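Local coordinates for protein uridylate kinase (Bacillus anthracis, PDB 2JJX) that catalyses the ATP-dependent phosphorylation of UMP to UDP in pyrimidine biosynthesis, and carries an allosteric nucleotide-binding site, at residues A[14-19]-A[55-60]; A[162-167]-A[219-224]. All blocks are in the same frame, centred on the assembly; numbering follows the deposited sequence.

How the contacts relate
Contacts 1 and 2 are neighbouring parallel strand pairings in one sheet, with centres about 10 Å apart. Strand 14-19 holds 55-58 on one edge and strand 164-169 on the other, and strand 164-169 in turn carries 220-224 on its far edge. R14 O lies 2.7 Å from D163 N, and K18 N lies 2.9 Å from L166 O, both probable hydrogen bonds. V15 CG1 packs on L166 CD1 at 3.8 Å. Together the contacts span the middle of the amino acid kinase fold. Neither includes a residue of the ATP pockets seen in this structure, which draw on residues from R107 to Y134, both using R125. No other subunit of the hexamer touches the four segments.

Contact 1: A[14-19]-A[55-60]; sequences RVLIKL and SIVIGG
Strand 14-19 runs parallel to 55-58, with the short axes 4.6 Å apart and 16° from parallel. L16, I17, K18 and L19 pair with S55, I56, V57 and I58. The first bond here is S55 N to V15 O; V15 is also backbone-bonded to E53. I17 then places its N-H on S55 O and its carbonyl on V57 N, and L19 N continues to V57 O. The last bond, G59 N to L19 O at 3.0 Å, is more bent, with 136° at the hydrogen, but G59 N lies in the carbonyl plane. These strands and helix 34-48 form a beta-alpha-beta unit at the centre of the amino acid kinase fold. On the face with S55 and V57, L16 has CG anti to its backbone N (chi1 -177°). Its CD2 reaches across to S55 CB at 3.5 Å and to V57 CG2 at 3.9 Å. S153 of helix 150-160 covers both L16 and V57. I17, I56, L19 and I58 occupy the other face. There the L19 and I56 side chains cross at an angle, with L19 CD2 4.0 Å from I56 CG2, while L19 CB meets I58 CG2 at 3.9 Å. Helix 76-101 packs on I56 and I58 through L94.

Contact 2: A[162-167]-A[219-224]; sequences SDAILV and PAHVFN
Segments 162-167 and 219-224 pair in parallel, with the short strand axes 4.6 Å apart and 18° between their directions. Their strands are neighbours in the central sheet of the amino acid kinase fold, and strand 242-245 follows antiparallel beyond 220-224. I165 pairs with A220, L166 with H221 and V167 with V222. I165 N donates to P219 O at 2.8 Å, and its carbonyl accepts H221 N. V167 N then donates to H221 O at 2.7 Å, with 148° at the hydrogen. The alternate residues bond to the neighbouring strands: L166 to L16 and K18, A220 to I244.

I165, V167, A220 and V222 share one face. I165 CG2 sits between its own backbone N and carbonyl carbon, and this turns the methyl to A220 CB at 3.5 Å. Further along, V167 CG2 meets V222 CG2 at 3.7 Å, the two side chains crossing at an angle.

L166 and H221 lie side by side on the other face, pointing the same way. L166 CD2 is 4.0 Å from H221 CD2 and approaches the imidazole obliquely. A164 CB lies near the plane of that ring, at its edge. The polar end of H221 is held from outside the pair, with NE2 hydrogen-bonded to Y12 OH. I234 of helix 230-235 covers both H221 and F223. Before the ladder begins, P219 CG lies 4.1 Å from A164 CB, and D163 OD2 is hydrogen-bonded to K13 N.

F223 CG lies between its backbone N and carbonyl carbon (chi1 59°), and the ring reaches across to L166 and V167. V167 O lies over one face of its ring, offset toward the rim. At the ring edge, in its plane, F223 CE1 meets L166 CB at 3.5 Å.

Contact 1: A[14-19]-A[55-60]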
# COMPACT_ATOMS: atom_id res chain seq x y z
N ARG A 14 -22.29 -0.55 24.77
CA ARG A 14 -21.29 -0.02 23.84
C ARG A 14 -21.50 1.46 23.60
O ARG A 14 -22.61 1.91 23.33
CB ARG A 14 -21.37 -0.73 22.49
CG ARG A 14 -20.12 -1.49 22.10
CD ARG A 14 -19.56 -0.99 20.79
NE ARG A 14 -19.66 -1.96 19.69
CZ ARG A 14 -19.48 -3.28 19.81
NH1 ARG A 14 -19.24 -3.84 20.98
NH2 ARG A 14 -19.59 -4.05 18.73
N VAL A 15 -20.41 2.20 23.57
CA VAL A 15 -20.50 3.66 23.51
C VAL A 15 -19.35 4.34 22.73
O VAL A 15 -18.21 3.92 22.79
CB VAL A 15 -20.55 4.14 24.96
CG1 VAL A 15 -19.34 4.96 25.32
CG2 VAL A 15 -21.88 4.82 25.26
N LEU A 16 -19.65 5.43 22.04
CA LEU A 16 -18.63 6.19 21.31
C LEU A 16 -18.51 7.53 21.99
O LEU A 16 -19.49 8.25 22.11
CB LEU A 16 -19.05 6.45 19.86
CG LEU A 16 -18.14 7.18 18.85
CD1 LEU A 16 -17.74 8.59 19.26
CD2 LEU A 16 -16.94 6.35 18.42
N ILE A 17 -17.30 7.87 22.41
CA ILE A 17 -17.08 9.16 23.02
C ILE A 17 -16.46 10.15 22.05
O ILE A 17 -15.39 9.92 21.52
CB ILE A 17 -16.27 9.07 24.28
CG1 ILE A 17 -16.98 8.19 25.30
CG2 ILE A 17 -16.05 10.47 24.81
CD1 ILE A 17 -16.04 7.67 26.40
N LYS A 18 -17.13 11.28 21.84
CA LYS A 18 -16.59 12.29 20.96
C LYS A 18 -16.04 13.41 21.84
O LYS A 18 -16.76 13.98 22.67
CB LYS A 18 -17.64 12.81 19.97
CG LYS A 18 -17.60 14.30 19.73
CD LYS A 18 -17.01 14.59 18.37
CE LYS A 18 -17.40 16.01 17.94
NZ LYS A 18 -16.65 17.09 18.68
N LEU A 19 -14.74 13.62 21.67
CA LEU A 19 -13.94 14.58 22.42
C LEU A 19 -13.34 15.57 21.43
O LEU A 19 -12.70 15.18 20.45
CB LEU A 19 -12.75 13.83 23.02
CG LEU A 19 -12.55 13.58 24.51
CD1 LEU A 19 -13.32 14.64 25.26
CD2 LEU A 19 -13.06 12.19 24.83
N SER A 55 -15.22 3.41 22.47
CA SER A 55 -14.50 3.86 21.28
C SER A 55 -14.34 5.35 21.50
O SER A 55 -15.21 5.94 22.13
CB SER A 55 -15.34 3.68 20.01
OG SER A 55 -16.11 2.50 20.07
N ILE A 56 -13.28 5.96 21.00
CA ILE A 56 -13.08 7.39 21.19
C ILE A 56 -12.71 8.08 19.88
O ILE A 56 -11.92 7.54 19.11
CB ILE A 56 -12.05 7.66 22.30
CG1 ILE A 56 -12.36 6.83 23.54
CG2 ILE A 56 -11.87 9.15 22.58
CD1 ILE A 56 -11.51 7.16 24.73
N VAL A 57 -13.31 9.24 19.64
CA VAL A 57 -12.98 10.05 18.46
C VAL A 57 -12.55 11.45 18.94
O VAL A 57 -13.28 12.12 19.67
CB VAL A 57 -14.13 10.07 17.44
CG1 VAL A 57 -13.87 11.08 16.36
CG2 VAL A 57 -14.30 8.70 16.83
N ILE A 58 -11.31 11.82 18.66
CA ILE A 58 -10.79 13.13 19.10
C ILE A 58 -10.65 14.09 17.92
O ILE A 58 -10.32 13.67 16.82
CB ILE A 58 -9.42 13.03 19.84
CG1 ILE A 58 -9.08 11.59 20.17
CG2 ILE A 58 -9.38 13.88 21.11
CD1 ILE A 58 -8.20 11.49 21.38
N GLY A 59 -10.80 15.38 18.18
CA GLY A 59 -10.58 16.41 17.18
C GLY A 59 -9.13 16.85 17.22
O GLY A 59 -8.40 16.43 18.12
N GLY A 60 -8.69 17.64 16.25
CA GLY A 60 -7.31 18.10 16.24
C GLY A 60 -7.13 19.55 16.55
O GLY A 60 -6.15 20.16 16.19

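Contact 2: A[162-167]-A[219-224]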
# COMPACT_ATOMS: atom_id res chain seq x y z
N SER A 162 -22.74 0.93 18.13
CA SER A 162 -22.76 1.58 19.43
C SER A 162 -24.19 1.80 19.92
O SER A 162 -25.13 1.80 19.14
CB SER A 162 -21.97 2.88 19.37
OG SER A 162 -20.61 2.55 19.09
N ASP A 163 -24.36 1.89 21.23
CA ASP A 163 -25.68 2.07 21.82
C ASP A 163 -26.02 3.56 21.94
O ASP A 163 -27.18 3.95 22.08
CB ASP A 163 -25.69 1.47 23.22
CG ASP A 163 -25.92 -0.04 23.22
OD1 ASP A 163 -26.40 -0.57 22.20
OD2 ASP A 163 -25.68 -0.68 24.27
N ALA A 164 -24.98 4.39 21.99
CA ALA A 164 -25.14 5.83 22.16
C ALA A 164 -23.84 6.55 21.79
O ALA A 164 -22.79 5.94 21.75
CB ALA A 164 -25.54 6.13 23.56
N ILE A 165 -23.93 7.85 21.48
CA ILE A 165 -22.74 8.65 21.24
C ILE A 165 -22.73 9.74 22.29
O ILE A 165 -23.69 10.48 22.42
CB ILE A 165 -22.63 9.23 19.83
CG1 ILE A 165 -21.30 9.95 19.70
CG2 ILE A 165 -23.67 10.27 19.59
CD1 ILE A 165 -21.20 10.84 18.49
N LEU A 166 -21.70 9.77 23.12
CA LEU A 166 -21.62 10.79 24.14
C LEU A 166 -20.72 11.88 23.61
O LEU A 166 -19.57 11.65 23.27
CB LEU A 166 -21.11 10.20 25.46
CG LEU A 166 -21.61 8.81 25.85
CD1 LEU A 166 -20.56 8.21 26.76
CD2 LEU A 166 -22.92 8.90 26.56
N VAL A 167 -21.32 13.04 23.37
CA VAL A 167 -20.59 14.18 22.86
C VAL A 167 -20.20 15.14 23.98
O VAL A 167 -21.02 15.91 24.50
CB VAL A 167 -21.33 14.82 21.70
CG1 VAL A 167 -22.66 14.13 21.49
CG2 VAL A 167 -21.50 16.31 21.92
N PRO A 219 -28.56 7.47 19.61
CA PRO A 219 -28.91 8.53 20.55
C PRO A 219 -27.63 9.31 20.86
O PRO A 219 -26.52 8.75 20.87
CB PRO A 219 -29.41 7.77 21.79
CG PRO A 219 -29.15 6.30 21.53
CD PRO A 219 -29.01 6.13 20.02
N ALA A 220 -27.75 10.60 21.12
CA ALA A 220 -26.58 11.39 21.47
C ALA A 220 -26.77 12.04 22.82
O ALA A 220 -27.86 12.48 23.15
CB ALA A 220 -26.33 12.46 20.42
N HIS A 221 -25.67 12.21 23.56
CA HIS A 221 -25.72 12.92 24.82
C HIS A 221 -24.76 14.09 24.78
O HIS A 221 -23.59 13.92 24.49
CB HIS A 221 -25.37 12.00 25.98
CG HIS A 221 -26.45 11.00 26.28
ND1 HIS A 221 -27.42 11.22 27.23
CD2 HIS A 221 -26.70 9.77 25.77
CE1 HIS A 221 -28.24 10.18 27.27
NE2 HIS A 221 -27.81 9.28 26.40
N VAL A 222 -25.28 15.29 25.00
CA VAL A 222 -24.43 16.48 25.06
C VAL A 222 -24.37 16.89 26.53
O VAL A 222 -25.40 16.95 27.22
CB VAL A 222 -24.92 17.59 24.11
CG1 VAL A 222 -23.95 18.78 24.09
CG2 VAL A 222 -25.09 17.03 22.70
N PHE A 223 -23.16 17.04 27.05
CA PHE A 223 -23.02 17.28 28.48
C PHE A 223 -21.68 17.90 28.80
O PHE A 223 -20.83 17.99 27.93
CB PHE A 223 -23.12 15.96 29.23
CG PHE A 223 -22.08 14.95 28.83
CD1 PHE A 223 -22.35 13.96 27.90
CD2 PHE A 223 -20.79 15.05 29.32
CE1 PHE A 223 -21.36 13.10 27.48
CE2 PHE A 223 -19.82 14.16 28.94
CZ PHE A 223 -20.10 13.19 28.01
N ASN A 224 -21.50 18.29 30.06
CA ASN A 224 -20.26 18.93 30.52
C ASN A 224 -19.16 17.92 30.86
O ASN A 224 -19.15 17.36 31.96
CB ASN A 224 -20.55 19.75 31.78
CG ASN A 224 -19.72 21.02 31.86
OD1 ASN A 224 -18.88 21.28 30.99
ND2 ASN A 224 -19.96 21.83 32.88